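Local structure of tyrosine specific protein phosphatase (Trypanosoma cruzi, 4AZ1) at residues P102-M107 with D131-E136; G141-S146 with L151-D156. The protein probably removes phosphate from phosphotyrosine residues of proteins, as a tyrosine-specific protein phosphatase of the classical family. All coordinates share one frame; numbering follows the deposited sequence.

Contact 1 (P102-M107 with D131-E136); sequences PDFLAM and DRYWPE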
loop_
_atom_site.group_PDB
_atom_site.type_symbol
_atom_site.label_atom_id
_atom_site.label_comp_id
_atom_site.label_asym_id
_atom_site.label_seq_id
_atom_site.Cartn_x
_atom_site.Cartn_y
_atom_site.Cartn_z
ATOM N N PRO A 102 0.510 0.642 3.006
ATOM C CA PRO A 102 -0.175 -0.021 4.122
ATOM C C PRO A 102 0.625 0.112 5.422
ATOM O O PRO A 102 0.025 0.299 6.494
ATOM C CB PRO A 102 -0.233 -1.490 3.681
ATOM C CG PRO A 102 -0.146 -1.452 2.186
ATOM C CD PRO A 102 0.743 -0.281 1.875
ATOM N N ASP A 103 1.950 0.003 5.327
ATOM C CA ASP A 103 2.829 0.229 6.478
ATOM C C ASP A 103 2.632 1.626 7.052
ATOM O O ASP A 103 2.582 1.820 8.274
ATOM C CB ASP A 103 4.288 0.086 6.056
ATOM C CG ASP A 103 4.585 -1.265 5.434
ATOM O OD1 ASP A 103 4.090 -1.532 4.305
ATOM O OD2 ASP A 103 5.322 -2.047 6.075
ATOM N N PHE A 104 2.531 2.602 6.166
ATOM C CA PHE A 104 2.448 3.994 6.590
ATOM C C PHE A 104 1.142 4.198 7.359
ATOM O O PHE A 104 1.134 4.753 8.467
ATOM C CB PHE A 104 2.523 4.898 5.362
ATOM C CG PHE A 104 2.456 6.378 5.666
ATOM C CD1 PHE A 104 3.510 7.027 6.297
ATOM C CD2 PHE A 104 1.348 7.124 5.286
ATOM C CE1 PHE A 104 3.450 8.398 6.551
ATOM C CE2 PHE A 104 1.279 8.496 5.544
ATOM C CZ PHE A 104 2.328 9.130 6.170
ATOM N N LEU A 105 0.044 3.721 6.781
ATOM C CA LEU A 105 -1.273 3.883 7.401
ATOM C C LEU A 105 -1.361 3.113 8.713
ATOM O O LEU A 105 -1.979 3.578 9.688
ATOM C CB LEU A 105 -2.389 3.441 6.443
ATOM C CG LEU A 105 -2.499 4.242 5.137
ATOM C CD1 LEU A 105 -3.709 3.809 4.284
ATOM C CD2 LEU A 105 -2.550 5.728 5.395
ATOM N N ALA A 106 -0.752 1.930 8.736
ATOM C CA ALA A 106 -0.754 1.112 9.944
ATOM C C ALA A 106 -0.018 1.831 11.067
ATOM O O ALA A 106 -0.421 1.763 12.238
ATOM C CB ALA A 106 -0.108 -0.237 9.680
ATOM N N MET A 107 1.079 2.492 10.706
ATOM C CA MET A 107 1.844 3.292 11.652
ATOM C C MET A 107 0.975 4.404 12.210
ATOM O O MET A 107 0.906 4.573 13.425
ATOM C CB MET A 107 3.090 3.884 10.988
ATOM C CG MET A 107 3.958 4.721 11.927
ATOM S SD MET A 107 3.471 6.473 11.996
ATOM C CE MET A 107 3.502 6.867 10.236
ATOM N N ASP A 131 2.879 9.445 -3.622
ATOM C CA ASP A 131 1.753 8.620 -4.037
ATOM C C ASP A 131 0.574 8.859 -3.107
ATOM O O ASP A 131 0.738 8.907 -1.884
ATOM C CB ASP A 131 2.141 7.135 -4.032
ATOM C CG ASP A 131 3.082 6.776 -5.182
ATOM O OD1 ASP A 131 2.585 6.550 -6.309
ATOM O OD2 ASP A 131 4.313 6.718 -4.957
ATOM N N ARG A 132 -0.608 9.020 -3.692
ATOM C CA ARG A 132 -1.815 9.299 -2.914
ATOM C C ARG A 132 -2.157 8.205 -1.894
ATOM O O ARG A 132 -2.176 7.001 -2.213
ATOM C CB ARG A 132 -3.010 9.521 -3.849
ATOM C CG ARG A 132 -4.301 9.878 -3.106
ATOM C CD ARG A 132 -5.391 10.306 -4.085
ATOM N NE ARG A 132 -5.543 9.323 -5.148
ATOM C CZ ARG A 132 -6.240 8.192 -5.024
ATOM N NH1 ARG A 132 -6.861 7.906 -3.882
ATOM N NH2 ARG A 132 -6.326 7.346 -6.046
ATOM N N TYR A 133 -2.434 8.622 -0.663
ATOM C CA TYR A 133 -2.890 7.679 0.350
ATOM C C TYR A 133 -4.208 8.109 1.001
ATOM O O TYR A 133 -4.621 7.542 2.014
ATOM C CB TYR A 133 -1.794 7.446 1.392
ATOM C CG TYR A 133 -1.219 8.727 1.961
ATOM C CD1 TYR A 133 -1.825 9.363 3.033
ATOM C CD2 TYR A 133 -0.058 9.283 1.437
ATOM C CE1 TYR A 133 -1.299 10.531 3.575
ATOM C CE2 TYR A 133 0.482 10.465 1.972
ATOM C CZ TYR A 133 -0.149 11.076 3.035
ATOM O OH TYR A 133 0.369 12.231 3.576
ATOM N N TRP A 134 -4.869 9.101 0.404
ATOM C CA TRP A 134 -6.148 9.601 0.918
ATOM C C TRP A 134 -7.232 9.412 -0.132
ATOM O O TRP A 134 -6.922 9.341 -1.318
ATOM C CB TRP A 134 -6.033 11.090 1.278
ATOM C CG TRP A 134 -5.596 11.926 0.116
ATOM C CD1 TRP A 134 -6.394 12.483 -0.845
ATOM C CD2 TRP A 134 -4.252 12.287 -0.214
ATOM N NE1 TRP A 134 -5.623 13.170 -1.754
ATOM C CE2 TRP A 134 -4.309 13.065 -1.389
ATOM C CE3 TRP A 134 -3.008 12.028 0.376
ATOM C CZ2 TRP A 134 -3.155 13.599 -1.986
ATOM C CZ3 TRP A 134 -1.864 12.554 -0.220
ATOM C CH2 TRP A 134 -1.946 13.331 -1.385
ATOM N N PRO A 135 -8.509 9.329 0.299
ATOM C CA PRO A 135 -9.585 9.178 -0.691
ATOM C C PRO A 135 -9.730 10.454 -1.500
ATOM O O PRO A 135 -9.575 11.550 -0.947
ATOM C CB PRO A 135 -10.857 8.979 0.164
ATOM C CG PRO A 135 -10.371 8.803 1.611
ATOM C CD PRO A 135 -9.021 9.447 1.682
ATOM N N GLU A 136 -10.025 10.319 -2.788
ATOM C CA GLU A 136 -10.250 11.481 -3.625
ATOM C C GLU A 136 -11.640 12.037 -3.354
ATOM O O GLU A 136 -12.609 11.257 -3.219
ATOM C CB GLU A 136 -10.143 11.106 -5.106
ATOM C CG GLU A 136 -8.728 10.924 -5.635
ATOM C CD GLU A 136 -8.715 10.677 -7.138
ATOM O OE1 GLU A 136 -9.435 9.760 -7.600
ATOM O OE2 GLU A 136 -7.998 11.409 -7.854
#
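The ring of Phe104, on the helix 101-110, drives its CE2 edge into one face of the Tyr133 ring in a T-shaped (edge-to-face) pair, with centroids 5.1 Å apart and planes at 64°. Tyr133, Trp134 and Pro135 form the Tyr-Trp-Pro of the KCxxYWP motif of classical protein tyrosine phosphatases, and the tyrosine side chain links this loop to both helix and sheet. At its base, CB lies 4.4 Å from Leu105 CD2, and the methyl group is equally distant from CD1, approaching the ring obliquely as a looser apolar neighbour. From CB the ring rises between the backbone N and the carbonyl carbon (chi1 51°), a setting that presents one face to the helix. Phe104 CE2 stands over that face, offset toward its CE1-CZ side, 3.8 Å from CE1 and 3.9 Å from CZ. With CG anti to the backbone N (chi1 -180°), the Phe104 ring reaches across to the loop with CE2 foremost. Beyond the tyrosine ring, OH is hydrogen-bonded to His225 NE2 and to Gln188 NE2, giving the buried hydroxyl two polar partners, while Val116 and Met118 of strand 115-118 pack against the side chain. The face turned from Phe104 is taken by Trp134, the next residue, whose CE3 stands over the ring centre, so Tyr133 is sandwiched. Trp134 is packed in turn against Arg132, whose CG lies over one face of the indole; the arginine side chain then turns back, and Arg132 NH1 gives a hydrogen bond of 2.9 Å to Trp134 O, which lies in the guanidinium plane.

Contact 2 (G141-S146 with L151-D156); sequences GSIAVS and LTISED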
loop_
_atom_site.group_PDB
_atom_site.type_symbol
_atom_site.label_atom_id
_atom_site.label_comp_id
_atom_site.label_asym_id
_atom_site.label_seq_id
_atom_site.Cartn_x
_atom_site.Cartn_y
_atom_site.Cartn_z
ATOM N N GLY A 141 -15.684 8.240 -0.892
ATOM C CA GLY A 141 -15.333 8.742 0.426
ATOM C C GLY A 141 -14.466 7.810 1.263
ATOM O O GLY A 141 -14.017 8.198 2.348
ATOM N N SER A 142 -14.231 6.591 0.770
ATOM C CA SER A 142 -13.406 5.595 1.470
ATOM C C SER A 142 -12.520 4.843 0.487
ATOM O O SER A 142 -12.980 4.449 -0.580
ATOM C CB SER A 142 -14.289 4.544 2.161
ATOM O OG SER A 142 -14.982 5.070 3.272
ATOM N N ILE A 143 -11.260 4.624 0.852
ATOM C CA ILE A 143 -10.427 3.652 0.145
ATOM C C ILE A 143 -9.812 2.676 1.159
ATOM O O ILE A 143 -9.786 2.956 2.364
ATOM C CB ILE A 143 -9.323 4.336 -0.667
ATOM C CG1 ILE A 143 -8.450 5.186 0.252
ATOM C CG2 ILE A 143 -9.922 5.192 -1.774
ATOM C CD1 ILE A 143 -7.367 5.973 -0.487
ATOM N N ALA A 144 -9.313 1.541 0.680
ATOM C CA ALA A 144 -8.739 0.538 1.583
ATOM C C ALA A 144 -7.372 0.022 1.108
ATOM O O ALA A 144 -7.047 0.086 -0.090
ATOM C CB ALA A 144 -9.719 -0.620 1.780
ATOM N N VAL A 145 -6.559 -0.446 2.055
ATOM C CA VAL A 145 -5.357 -1.201 1.720
ATOM C C VAL A 145 -5.593 -2.641 2.141
ATOM O O VAL A 145 -6.346 -2.918 3.086
ATOM C CB VAL A 145 -4.069 -0.631 2.358
ATOM C CG1 VAL A 145 -3.691 0.707 1.718
ATOM C CG2 VAL A 145 -4.215 -0.499 3.885
ATOM N N SER A 146 -4.989 -3.567 1.414
ATOM C CA SER A 146 -5.179 -4.969 1.722
ATOM C C SER A 146 -4.073 -5.440 2.669
ATOM O O SER A 146 -4.282 -6.343 3.487
ATOM C CB SER A 146 -5.176 -5.784 0.437
ATOM O OG SER A 146 -5.233 -7.168 0.725
ATOM N N LEU A 151 -6.576 -1.991 6.269
ATOM C CA LEU A 151 -7.061 -0.756 6.879
ATOM C C LEU A 151 -7.963 -0.052 5.882
ATOM O O LEU A 151 -7.798 -0.186 4.661
ATOM C CB LEU A 151 -5.912 0.177 7.270
ATOM C CG LEU A 151 -4.943 -0.235 8.384
ATOM C CD1 LEU A 151 -3.565 -0.588 7.830
ATOM C CD2 LEU A 151 -4.822 0.871 9.421
ATOM N N THR A 152 -8.928 0.690 6.402
ATOM C CA THR A 152 -9.753 1.536 5.564
ATOM C C THR A 152 -9.486 2.962 6.010
ATOM O O THR A 152 -9.340 3.226 7.208
ATOM C CB THR A 152 -11.234 1.178 5.717
ATOM O OG1 THR A 152 -11.453 -0.154 5.229
ATOM C CG2 THR A 152 -12.129 2.158 4.949
ATOM N N ILE A 153 -9.376 3.879 5.058
ATOM C CA ILE A 153 -9.258 5.296 5.392
ATOM C C ILE A 153 -10.393 6.070 4.699
ATOM O O ILE A 153 -10.691 5.841 3.514
ATOM C CB ILE A 153 -7.828 5.832 5.086
ATOM C CG1 ILE A 153 -7.710 7.330 5.394
ATOM C CG2 ILE A 153 -7.433 5.540 3.672
ATOM C CD1 ILE A 153 -6.257 7.860 5.219
ATOM N N SER A 154 -11.057 6.950 5.447
ATOM C CA SER A 154 -12.287 7.567 4.963
ATOM C C SER A 154 -12.279 9.055 5.208
ATOM O O SER A 154 -11.580 9.548 6.103
ATOM C CB SER A 154 -13.515 6.985 5.677
ATOM O OG SER A 154 -13.460 5.579 5.749
ATOM N N GLU A 155 -13.080 9.773 4.429
ATOM C CA GLU A 155 -13.296 11.185 4.678
ATOM C C GLU A 155 -14.201 11.308 5.904
ATOM O O GLU A 155 -15.178 10.583 6.016
ATOM C CB GLU A 155 -13.935 11.854 3.459
ATOM C CG GLU A 155 -14.179 13.350 3.657
ATOM C CD GLU A 155 -14.436 14.100 2.361
ATOM O OE1 GLU A 155 -14.584 13.438 1.299
ATOM O OE2 GLU A 155 -14.486 15.357 2.415
ATOM N N ASP A 156 -13.854 12.192 6.834
ATOM C CA ASP A 156 -14.682 12.400 8.022
ATOM C C ASP A 156 -16.046 12.938 7.592
ATOM O O ASP A 156 -16.129 14.021 7.003
ATOM C CB ASP A 156 -13.984 13.362 8.993
ATOM C CG ASP A 156 -14.660 13.426 10.367
ATOM O OD1 ASP A 156 -15.919 13.431 10.443
ATOM O OD2 ASP A 156 -13.917 13.484 11.375
#
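Ile143 and Ile153 project alongside each other from the same face of the hairpin, with Ile143 CG1 3.6 Å from Ile153 CG2. In each residue the touching branch is the one set between the backbone N and the carbonyl carbon; for Ile143 this is CG1 (chi1 58°). The CG1-CD1 branch of Ile153 leads away, its CD1 reaching the backbone O of Tyr133, and the side chain also touches Leu174 and Leu176 of strand 169-177. The same face carries Val145 beside Leu151, whose CB is 3.8 Å from Val145 CG2, and this end is laid against helix 101-110: Val145 on Pro102, Leu151 on Ala106. Side chains of the other face are smaller and more polar. Ser142 OG and Ser154 OG share a hydrogen bond of 3.0 Å, and further along Ala144 CB sits 3.9 Å from Thr152 OG1. The two strands form a beta hairpin, running antiparallel at 161°, in which 142-145 is an edge strand of the mixed sheet within the chain. Ser142-Ser154 and Ala144-Thr152 are its non-hydrogen-bonded pairs. In the hydrogen-bonded pair between them, Ile143 N donates to Ile153 O at 3.0 Å and Ile153 N returns a bond to Ile143 O at 2.9 Å. The second subunit lies against this region, with Tyr51 of that subunit packing on Ala144 and its Phe127 on Thr152. One step beyond the last pair, Gly141 O accepts a hydrogen bond of 2.8 Å from Glu155 N. Near the turn the pairing slackens: Val145 N is bonded to Leu151 O, but the return bond from Leu151 N to Val145 O is weak at 3.3 Å.

Overall arrangement
Contact 1 closes before contact 2 opens along the chain, and their centres are about 9 Å apart on the same side of the molecule. Helix 101-110 serves both: it forms part of the beta-alpha-beta crossover from strand 90-93 to strand 115-118, meets the 131-136 loop in contact 1 and packs against Val145 and Leu151 of the hairpin of contact 2. The two contacts also touch directly, Trp134 and Pro135 meeting Ile143, and Tyr133 O and Pro135 meeting Ile153, so that loop, helix and hairpin all touch one another. Both belong to the phosphatase domain. Both contacts also reach the second subunit, which ties this edge of the sheet to the dimer interface.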